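PDB 7BYY: acetyltransferase from Escherichia coli, which acetylates aminoacyl-tRNAs with acetyl-CoA as donor, probably including glycyl-tRNA(Gly), and acts as the toxin of a toxin-antitoxin system. Local coordinates for residues I12-Y18 and A56-R62; I70-Y76 and V97-L103; L153-L158 and P169-A173. The protein carries 1 engineered substitution. All coordinates share one frame; numbering follows the deposited sequence.

Interaction 1. Residues I12-Y18 and A56-R62; sequences IVLSCNY and AKALIDR
Leu14 and Ile60 exchange both of their backbone hydrogen bonds, with Leu14 N 2.8 Å from Ile60 O, and Cys16 and Ala58 form an equivalent pair two residues on. At the ends Arg62 N reaches Ile12 O, and Tyr18 N donates to Ala56 O. Val13 with Asp61, Ser15 with Leu59 and Asn17 with Lys57 are the intervening non-hydrogen-bonded pairs. Among the side chains, Leu14 CG rests against Arg62 CB at 4.0 Å. Ile12 CD1 lies in the plane of the Arg62 guanidinium, at its edge, 3.8 Å from NH1. Lys57, bent at chi2 and chi4, brings its CE carbon against the Asn17 amide, nearest OD1, a carbon contact and not a hydrogen bond. Tyr18 CB sits 3.6 Å from Ala56 CB, while chi1 of 170° sets the ring anti to the backbone N and carries it away from the partner strand. Strand 13-17 is one of the two outermost strands of the GNAT sheet within this chain and runs antiparallel (149°) to strand 55-61, the two being joined through helix 35-50. Val13, Ser15, Lys57 and Leu59 project onto helix 114-132, whereas on the other face Ile60 meets Tyr24. Beyond the pair, Tyr18 OH is tied to Gln27 NE2 and Ile22 O, Asp61 OD2 accepts from Ser64 N, and Arg62 NE donates to Pro11 O.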
loop_
_atom_site.group_PDB
_atom_site.type_symbol
_atom_site.label_atom_id
_atom_site.label_comp_id
_atom_site.label_asym_id
_atom_site.label_seq_id
_atom_site.Cartn_x
_atom_site.Cartn_y
_atom_site.Cartn_z
ATOM N N ILE A 12 -11.479 11.445 -25.778
ATOM C CA ILE A 12 -11.348 12.894 -25.665
ATOM C C ILE A 12 -10.499 13.284 -24.462
ATOM O O ILE A 12 -9.654 14.178 -24.558
ATOM C CB ILE A 12 -12.748 13.536 -25.611
ATOM C CG1 ILE A 12 -13.512 13.224 -26.898
ATOM C CG2 ILE A 12 -12.642 15.036 -25.413
ATOM C CD1 ILE A 12 -12.684 13.402 -28.157
ATOM N N VAL A 13 -10.697 12.625 -23.326
ATOM C CA VAL A 13 -9.877 12.839 -22.141
ATOM C C VAL A 13 -9.026 11.598 -21.910
ATOM O O VAL A 13 -9.396 10.482 -22.292
ATOM C CB VAL A 13 -10.725 13.168 -20.895
ATOM C CG1 VAL A 13 -11.721 14.273 -21.211
ATOM C CG2 VAL A 13 -11.441 11.926 -20.383
ATOM N N LEU A 14 -7.869 11.803 -21.286
ATOM C CA LEU A 14 -6.918 10.736 -21.024
ATOM C C LEU A 14 -6.609 10.665 -19.536
ATOM O O LEU A 14 -6.582 11.685 -18.840
ATOM C CB LEU A 14 -5.616 10.939 -21.812
ATOM C CG LEU A 14 -5.748 11.134 -23.325
ATOM C CD1 LEU A 14 -4.377 11.273 -23.971
ATOM C CD2 LEU A 14 -6.533 9.989 -23.952
ATOM N N SER A 15 -6.385 9.446 -19.054
ATOM C CA SER A 15 -5.980 9.205 -17.677
ATOM C C SER A 15 -4.486 8.911 -17.646
ATOM O O SER A 15 -4.008 8.032 -18.371
ATOM C CB SER A 15 -6.770 8.044 -17.071
ATOM O OG SER A 15 -6.508 7.916 -15.683
ATOM N N CYS A 16 -3.753 9.652 -16.818
ATOM C CA CYS A 16 -2.306 9.517 -16.742
ATOM C C CYS A 16 -1.860 9.533 -15.290
ATOM O O CYS A 16 -2.425 10.260 -14.469
ATOM C CB CYS A 16 -1.589 10.648 -17.498
ATOM S SG CYS A 16 -2.239 11.023 -19.148
ATOM N N ASN A 17 -0.851 8.723 -14.980
ATOM C CA ASN A 17 -0.117 8.885 -13.732
ATOM C C ASN A 17 0.725 10.147 -13.830
ATOM O O ASN A 17 1.607 10.242 -14.688
ATOM C CB ASN A 17 0.766 7.669 -13.466
ATOM C CG ASN A 17 0.018 6.540 -12.794
ATOM O OD1 ASN A 17 -0.499 5.644 -13.457
ATOM N ND2 ASN A 17 -0.042 6.576 -11.466
ATOM N N TYR A 18 0.445 11.122 -12.970
ATOM C CA TYR A 18 1.091 12.421 -13.099
ATOM C C TYR A 18 2.597 12.297 -12.913
ATOM O O TYR A 18 3.071 11.697 -11.943
ATOM C CB TYR A 18 0.520 13.412 -12.086
ATOM C CG TYR A 18 1.321 14.688 -12.028
ATOM C CD1 TYR A 18 2.180 14.943 -10.968
ATOM C CD2 TYR A 18 1.243 15.626 -13.051
ATOM C CE1 TYR A 18 2.929 16.102 -10.918
ATOM C CE2 TYR A 18 1.987 16.786 -13.011
ATOM C CZ TYR A 18 2.829 17.019 -11.942
ATOM O OH TYR A 18 3.574 18.171 -11.891
ATOM N N ALA A 56 -0.325 10.447 -7.870
ATOM C CA ALA A 56 -1.312 11.342 -8.455
ATOM C C ALA A 56 -1.856 10.762 -9.750
ATOM O O ALA A 56 -1.103 10.230 -10.573
ATOM C CB ALA A 56 -0.716 12.729 -8.721
ATOM N N LYS A 57 -3.171 10.873 -9.921
ATOM C CA LYS A 57 -3.854 10.516 -11.156
ATOM C C LYS A 57 -4.407 11.784 -11.790
ATOM O O LYS A 57 -5.080 12.574 -11.120
ATOM C CB LYS A 57 -4.982 9.518 -10.892
ATOM C CG LYS A 57 -4.596 8.079 -11.154
ATOM C CD LYS A 57 -4.438 7.814 -12.642
ATOM C CE LYS A 57 -3.479 6.662 -12.890
ATOM N NZ LYS A 57 -3.738 5.530 -11.959
ATOM N N ALA A 58 -4.122 11.975 -13.076
ATOM C CA ALA A 58 -4.486 13.194 -13.781
ATOM C C ALA A 58 -5.505 12.903 -14.875
ATOM O O ALA A 58 -5.518 11.820 -15.466
ATOM C CB ALA A 58 -3.252 13.866 -14.393
ATOM N N LEU A 59 -6.359 13.890 -15.133
ATOM C CA LEU A 59 -7.287 13.874 -16.259
ATOM C C LEU A 59 -6.870 14.978 -17.220
ATOM O O LEU A 59 -7.051 16.164 -16.927
ATOM C CB LEU A 59 -8.726 14.071 -15.793
ATOM C CG LEU A 59 -9.537 12.795 -15.595
ATOM C CD1 LEU A 59 -11.024 13.104 -15.615
ATOM C CD2 LEU A 59 -9.176 11.768 -16.655
ATOM N N ILE A 60 -6.317 14.589 -18.362
ATOM C CA ILE A 60 -5.784 15.523 -19.344
ATOM C C ILE A 60 -6.688 15.518 -20.568
ATOM O O ILE A 60 -7.185 14.464 -20.982
ATOM C CB ILE A 60 -4.335 15.161 -19.727
ATOM C CG1 ILE A 60 -3.479 14.993 -18.467
ATOM C CG2 ILE A 60 -3.740 16.212 -20.656
ATOM C CD1 ILE A 60 -3.498 16.197 -17.546
ATOM N N ASP A 61 -6.917 16.702 -21.132
ATOM C CA ASP A 61 -7.613 16.814 -22.408
ATOM C C ASP A 61 -6.640 16.465 -23.525
ATOM O O ASP A 61 -5.567 17.068 -23.627
ATOM C CB ASP A 61 -8.172 18.222 -22.594
ATOM C CG ASP A 61 -9.003 18.356 -23.857
ATOM O OD1 ASP A 61 -10.071 17.715 -23.933
ATOM O OD2 ASP A 61 -8.590 19.102 -24.772
ATOM N N ARG A 62 -7.002 15.488 -24.357
ATOM C CA ARG A 62 -6.092 15.060 -25.413
ATOM C C ARG A 62 -5.825 16.179 -26.411
ATOM O O ARG A 62 -4.712 16.290 -26.938
ATOM C CB ARG A 62 -6.655 13.830 -26.126
ATOM C CG ARG A 62 -5.757 13.278 -27.222
ATOM C CD ARG A 62 -6.508 12.282 -28.086
ATOM N NE ARG A 62 -7.825 12.786 -28.468
ATOM C CZ ARG A 62 -8.046 13.609 -29.488
ATOM N NH1 ARG A 62 -9.281 14.015 -29.758
ATOM N NH2 ARG A 62 -7.035 14.024 -30.241
#

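Interaction 2. Residues I70-Y76 and V97-L103; sequences ICTFTAY and VVRLVML
Thr72 O receives two backbone N-H groups, from Val101 at 3.1 Å and, weakly, from Met102, while Thr72 N donates to Met102 O. Further along, Thr74 and Arg99, then Tyr76 and Val97, form regular hydrogen-bonded pairs, the N-to-C strand directions being 170° apart, close to antiparallel. Polar contacts centre on Arg99. Its NH2 donates to Thr74 OG1 at 3.2 Å, and the guanidinium lies nearly flat over the Tyr76 ring, with planes at 22° and CZ 4.5 Å from the ring centroid, a cation-pi stack. The arginine chain is bent at chi3, and Val101 CG1 lies over the opposite guanidinium face, near its rim, so valine and ring sandwich the group and probably restrict its rotation. Apolar packing takes the face that carries Cys71, Phe73 and Leu100: Phe73 CB stands 4.3 Å from both Leu100 CD1 and Val98 CG1, and helix 114-132 covers this face through Phe122. Leu133 of the second subunit packs on Phe73, Ala75 and Val98. The register shift of one residue at Thr72, with Val101 and Met102 both opposite it, is a classic beta bulge; such a bulge in this strand of the GNAT fold is associated with the acetyl-CoA cleft in relatives.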
loop_
_atom_site.group_PDB
_atom_site.type_symbol
_atom_site.label_atom_id
_atom_site.label_comp_id
_atom_site.label_asym_id
_atom_site.label_seq_id
_atom_site.Cartn_x
_atom_site.Cartn_y
_atom_site.Cartn_z
ATOM N N ILE A 70 -7.471 16.227 -10.862
ATOM C CA ILE A 70 -6.333 15.638 -10.172
ATOM C C ILE A 70 -6.859 14.723 -9.075
ATOM O O ILE A 70 -8.003 14.837 -8.628
ATOM C CB ILE A 70 -5.386 16.706 -9.580
ATOM C CG1 ILE A 70 -3.959 16.164 -9.482
ATOM C CG2 ILE A 70 -5.881 17.167 -8.215
ATOM C CD1 ILE A 70 -3.315 15.905 -10.818
ATOM N N CYS A 71 -6.001 13.801 -8.645
ATOM C CA CYS A 71 -6.392 12.827 -7.632
ATOM C C CYS A 71 -5.132 12.275 -6.982
ATOM O O CYS A 71 -4.382 11.537 -7.628
ATOM C CB CYS A 71 -7.218 11.716 -8.260
ATOM S SG CYS A 71 -7.426 10.306 -7.188
ATOM N N THR A 72 -4.908 12.612 -5.715
ATOM C CA THR A 72 -3.729 12.163 -4.988
ATOM C C THR A 72 -4.124 11.195 -3.880
ATOM O O THR A 72 -5.190 11.320 -3.269
ATOM C CB THR A 72 -2.955 13.340 -4.387
ATOM O OG1 THR A 72 -3.818 14.100 -3.536
ATOM C CG2 THR A 72 -2.412 14.244 -5.488
ATOM N N PHE A 73 -3.241 10.233 -3.617
ATOM C CA PHE A 73 -3.544 9.167 -2.674
ATOM C C PHE A 73 -2.243 8.618 -2.105
ATOM O O PHE A 73 -1.195 8.671 -2.755
ATOM C CB PHE A 73 -4.352 8.053 -3.347
ATOM C CG PHE A 73 -3.774 7.597 -4.655
ATOM C CD1 PHE A 73 -4.056 8.275 -5.830
ATOM C CD2 PHE A 73 -2.946 6.486 -4.710
ATOM C CE1 PHE A 73 -3.524 7.857 -7.036
ATOM C CE2 PHE A 73 -2.415 6.062 -5.913
ATOM C CZ PHE A 73 -2.704 6.749 -7.078
ATOM N N THR A 74 -2.322 8.104 -0.878
ATOM C CA THR A 74 -1.179 7.553 -0.159
ATOM C C THR A 74 -1.559 6.203 0.437
ATOM O O THR A 74 -2.685 5.723 0.280
ATOM C CB THR A 74 -0.701 8.492 0.959
ATOM O OG1 THR A 74 -1.600 8.405 2.073
ATOM C CG2 THR A 74 -0.646 9.932 0.483
ATOM N N ALA A 75 -0.608 5.591 1.132
ATOM C CA ALA A 75 -0.885 4.409 1.935
ATOM C C ALA A 75 -1.236 4.828 3.357
ATOM O O ALA A 75 -0.730 5.828 3.871
ATOM C CB ALA A 75 0.312 3.456 1.943
ATOM N N TYR A 76 -2.113 4.054 3.989
ATOM C CA TYR A 76 -2.670 4.454 5.271
ATOM C C TYR A 76 -3.158 3.215 6.007
ATOM O O TYR A 76 -3.465 2.189 5.398
ATOM C CB TYR A 76 -3.810 5.461 5.081
ATOM C CG TYR A 76 -4.176 6.247 6.318
ATOM C CD1 TYR A 76 -3.197 6.783 7.141
ATOM C CD2 TYR A 76 -5.506 6.465 6.654
ATOM C CE1 TYR A 76 -3.533 7.507 8.270
ATOM C CE2 TYR A 76 -5.851 7.189 7.778
ATOM C CZ TYR A 76 -4.861 7.707 8.584
ATOM O OH TYR A 76 -5.202 8.426 9.706
ATOM N N VAL A 97 -5.357 0.264 4.316
ATOM C CA VAL A 97 -6.216 0.789 3.260
ATOM C C VAL A 97 -5.419 1.774 2.415
ATOM O O VAL A 97 -4.311 2.181 2.766
ATOM C CB VAL A 97 -7.482 1.489 3.809
ATOM C CG1 VAL A 97 -8.346 0.524 4.615
ATOM C CG2 VAL A 97 -7.097 2.715 4.627
ATOM N N VAL A 98 -6.009 2.165 1.291
ATOM C CA VAL A 98 -5.498 3.260 0.477
ATOM C C VAL A 98 -6.328 4.494 0.795
ATOM O O VAL A 98 -7.558 4.469 0.674
ATOM C CB VAL A 98 -5.549 2.924 -1.020
ATOM C CG1 VAL A 98 -5.313 4.181 -1.848
ATOM C CG2 VAL A 98 -4.521 1.852 -1.357
ATOM N N ARG A 99 -5.671 5.572 1.211
ATOM C CA ARG A 99 -6.378 6.799 1.545
ATOM C C ARG A 99 -6.445 7.716 0.332
ATOM O O ARG A 99 -5.424 7.989 -0.307
ATOM C CB ARG A 99 -5.712 7.533 2.710
ATOM C CG ARG A 99 -6.380 8.866 3.013
ATOM C CD ARG A 99 -5.757 9.569 4.197
ATOM N NE ARG A 99 -4.303 9.549 4.130
ATOM C CZ ARG A 99 -3.515 10.430 4.737
ATOM N NH1 ARG A 99 -4.052 11.410 5.456
ATOM N NH2 ARG A 99 -2.194 10.328 4.623
ATOM N N LEU A 100 -7.653 8.182 0.019
ATOM C CA LEU A 100 -7.856 9.225 -0.979
ATOM C C LEU A 100 -7.788 10.567 -0.262
ATOM O O LEU A 100 -8.665 10.893 0.545
ATOM C CB LEU A 100 -9.195 9.040 -1.690
ATOM C CG LEU A 100 -9.416 9.878 -2.948
ATOM C CD1 LEU A 100 -8.378 9.522 -3.989
ATOM C CD2 LEU A 100 -10.815 9.673 -3.500
ATOM N N VAL A 101 -6.740 11.339 -0.535
ATOM C CA VAL A 101 -6.528 12.584 0.189
ATOM C C VAL A 101 -7.001 13.810 -0.586
ATOM O O VAL A 101 -7.246 14.858 0.030
ATOM C CB VAL A 101 -5.045 12.740 0.594
ATOM C CG1 VAL A 101 -4.512 11.428 1.148
ATOM C CG2 VAL A 101 -4.209 13.205 -0.577
ATOM N N MET A 102 -7.161 13.708 -1.903
ATOM C CA MET A 102 -7.586 14.854 -2.694
ATOM C C MET A 102 -8.150 14.371 -4.018
ATOM O O MET A 102 -7.599 13.455 -4.635
ATOM C CB MET A 102 -6.427 15.822 -2.944
ATOM C CG MET A 102 -6.487 17.078 -2.108
ATOM S SD MET A 102 -5.026 18.105 -2.319
ATOM C CE MET A 102 -3.756 17.014 -1.677
ATOM N N LEU A 103 -9.247 14.991 -4.444
ATOM C CA LEU A 103 -9.762 14.774 -5.791
ATOM C C LEU A 103 -10.554 16.013 -6.175
ATOM O O LEU A 103 -11.614 16.276 -5.597
ATOM C CB LEU A 103 -10.618 13.515 -5.864
ATOM C CG LEU A 103 -11.628 13.426 -7.012
ATOM C CD1 LEU A 103 -10.921 13.359 -8.346
ATOM C CD2 LEU A 103 -12.520 12.215 -6.835
#

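Interaction 3. Residues L153-L158 and P169-A173; sequences LGFVQL and PMFLA
Leu172 CB presses on one face of the Phe155 ring, 3.6 Å from the centroid and 17° off the ring normal, a CH-pi contact in which the leucine crosses the phenylalanine at about a right angle. From there the leucine forks over the ring. CD2 follows the ring to its CE1 atom at 3.7 Å, while CD1 turns away from the ring and settles against the carbonyl of Gly154, a residue with positive phi (118°) and no side chain between its backbone and the leucine. With CG anti to the backbone N (chi1 -179°), Leu172 points its branches back at the 153-158 segment. Phe171 N lies in the plane of the same ring at its edge, so the partner backbone runs along that edge. Backbone bonds hold the two segments in register: Val156 N to Phe171 O at 2.9 Å, Phe171 N to Val156 O at 3.1 Å, and Leu158 N to Pro169 O in a nearly straight bond. Strands 156-157 and 168-173 thus make the antiparallel beta hairpin that closes this end of the GNAT sheet, and Ala173 stands at the N-cap of helix 174-187. Next to the ring, Met170 bends at chi3 and turns its methyl back so that CE packs against Phe155 CB (3.9 Å) and near Gln157 CB. The opposite face of the hairpin has its own knob: Leu158 CD1 drops between Pro169 CB at 3.8 Å and Phe171 CB at 3.9 Å. Helix 114-132 backs Phe155 and Leu172 through Phe123, helix 147-151 packs on Met170, and Val86 touches Val156, Leu158 and Phe171.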
loop_
_atom_site.group_PDB
_atom_site.type_symbol
_atom_site.label_atom_id
_atom_site.label_comp_id
_atom_site.label_asym_id
_atom_site.label_seq_id
_atom_site.Cartn_x
_atom_site.Cartn_y
_atom_site.Cartn_z
ATOM N N LEU A 153 -21.460 7.006 -4.605
ATOM C CA LEU A 153 -20.691 6.003 -5.329
ATOM C C LEU A 153 -20.145 4.926 -4.397
ATOM O O LEU A 153 -19.134 4.288 -4.702
ATOM C CB LEU A 153 -19.565 6.659 -6.125
ATOM C CG LEU A 153 -20.022 7.828 -7.002
ATOM C CD1 LEU A 153 -18.886 8.787 -7.257
ATOM C CD2 LEU A 153 -20.605 7.330 -8.314
ATOM N N GLY A 154 -20.801 4.712 -3.252
ATOM C CA GLY A 154 -20.555 3.557 -2.404
ATOM C C GLY A 154 -20.055 3.895 -1.013
ATOM O O GLY A 154 -20.273 3.117 -0.078
ATOM N N PHE A 155 -19.376 5.031 -0.859
ATOM C CA PHE A 155 -18.745 5.350 0.417
ATOM C C PHE A 155 -19.790 5.538 1.510
ATOM O O PHE A 155 -20.811 6.203 1.308
ATOM C CB PHE A 155 -17.886 6.606 0.282
ATOM C CG PHE A 155 -16.589 6.380 -0.440
ATOM C CD1 PHE A 155 -16.524 6.475 -1.820
ATOM C CD2 PHE A 155 -15.432 6.078 0.260
ATOM C CE1 PHE A 155 -15.330 6.275 -2.488
ATOM C CE2 PHE A 155 -14.234 5.874 -0.402
ATOM C CZ PHE A 155 -14.182 5.973 -1.778
ATOM N N VAL A 156 -19.535 4.938 2.669
ATOM C CA VAL A 156 -20.396 5.056 3.841
ATOM C C VAL A 156 -19.700 5.952 4.858
ATOM O O VAL A 156 -18.509 5.769 5.145
ATOM C CB VAL A 156 -20.728 3.677 4.443
ATOM C CG1 VAL A 156 -19.473 2.831 4.578
ATOM C CG2 VAL A 156 -21.407 3.834 5.792
ATOM N N GLN A 157 -20.434 6.927 5.387
ATOM C CA GLN A 157 -19.856 7.842 6.359
ATOM C C GLN A 157 -19.704 7.154 7.711
ATOM O O GLN A 157 -20.604 6.446 8.171
ATOM C CB GLN A 157 -20.722 9.092 6.494
ATOM C CG GLN A 157 -20.115 10.168 7.376
ATOM C CD GLN A 157 -20.843 11.490 7.268
ATOM O OE1 GLN A 157 -21.581 11.731 6.311
ATOM N NE2 GLN A 157 -20.648 12.356 8.258
ATOM N N LEU A 158 -18.555 7.365 8.347
ATOM C CA LEU A 158 -18.246 6.718 9.616
ATOM C C LEU A 158 -18.594 7.567 10.830
ATOM O O LEU A 158 -18.847 7.013 11.904
ATOM C CB LEU A 158 -16.759 6.349 9.671
ATOM C CG LEU A 158 -16.273 5.432 8.544
ATOM C CD1 LEU A 158 -14.782 5.623 8.288
ATOM C CD2 LEU A 158 -16.586 3.976 8.863
ATOM N N PRO A 169 -14.934 11.283 8.048
ATOM C CA PRO A 169 -14.366 10.028 7.546
ATOM C C PRO A 169 -15.392 9.219 6.768
ATOM O O PRO A 169 -16.549 9.085 7.175
ATOM C CB PRO A 169 -13.936 9.299 8.825
ATOM C CG PRO A 169 -14.863 9.815 9.868
ATOM C CD PRO A 169 -15.140 11.253 9.507
ATOM N N MET A 170 -14.957 8.689 5.628
ATOM C CA MET A 170 -15.787 7.830 4.795
ATOM C C MET A 170 -14.958 6.636 4.339
ATOM O O MET A 170 -13.735 6.728 4.200
ATOM C CB MET A 170 -16.357 8.586 3.581
ATOM C CG MET A 170 -17.085 9.881 3.933
ATOM S SD MET A 170 -18.087 10.526 2.577
ATOM C CE MET A 170 -19.440 9.352 2.557
ATOM N N PHE A 171 -15.634 5.512 4.107
ATOM C CA PHE A 171 -14.960 4.257 3.810
ATOM C C PHE A 171 -15.717 3.500 2.730
ATOM O O PHE A 171 -16.948 3.550 2.658
ATOM C CB PHE A 171 -14.828 3.384 5.068
ATOM C CG PHE A 171 -14.062 2.107 4.848
ATOM C CD1 PHE A 171 -12.675 2.107 4.841
ATOM C CD2 PHE A 171 -14.728 0.906 4.658
ATOM C CE1 PHE A 171 -11.968 0.936 4.646
ATOM C CE2 PHE A 171 -14.026 -0.270 4.460
ATOM C CZ PHE A 171 -12.645 -0.255 4.454
ATOM N N LEU A 172 -14.963 2.793 1.889
ATOM C CA LEU A 172 -15.530 1.941 0.845
ATOM C C LEU A 172 -14.697 0.668 0.778
ATOM O O LEU A 172 -13.518 0.718 0.416
ATOM C CB LEU A 172 -15.549 2.654 -0.505
ATOM C CG LEU A 172 -16.139 1.871 -1.679
ATOM C CD1 LEU A 172 -17.579 1.470 -1.389
ATOM C CD2 LEU A 172 -16.053 2.689 -2.956
ATOM N N ALA A 173 -15.307 -0.466 1.119
ATOM C CA ALA A 173 -14.583 -1.727 1.169
ATOM C C ALA A 173 -14.107 -2.137 -0.223
ATOM O O ALA A 173 -14.662 -1.730 -1.248
ATOM C CB ALA A 173 -15.461 -2.822 1.773
#

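Overall arrangement
All three interactions pair strands of one mixed sheet. Interaction 2 is the central one: its centre is about 5 Å from the chain's centre, with more than half its residues buried and none exposed. Interactions 1 and 3 lie at the sheet's two margins, with some residues exposed and their centres about 25 Å apart. Interaction 2 bridges them: Lys57 N probably bonds to Cys71 O, and Val97 CG1 packs on Phe171 CE1. Helix 114-132 packs on all three. Interaction 1 relies chiefly on regular backbone bonding, interaction 2 combines a bulge with a buttressed arginine and meets the second subunit, and interaction 3 adds apolar side-chain packing round the Phe155 ring to a short backbone pairing.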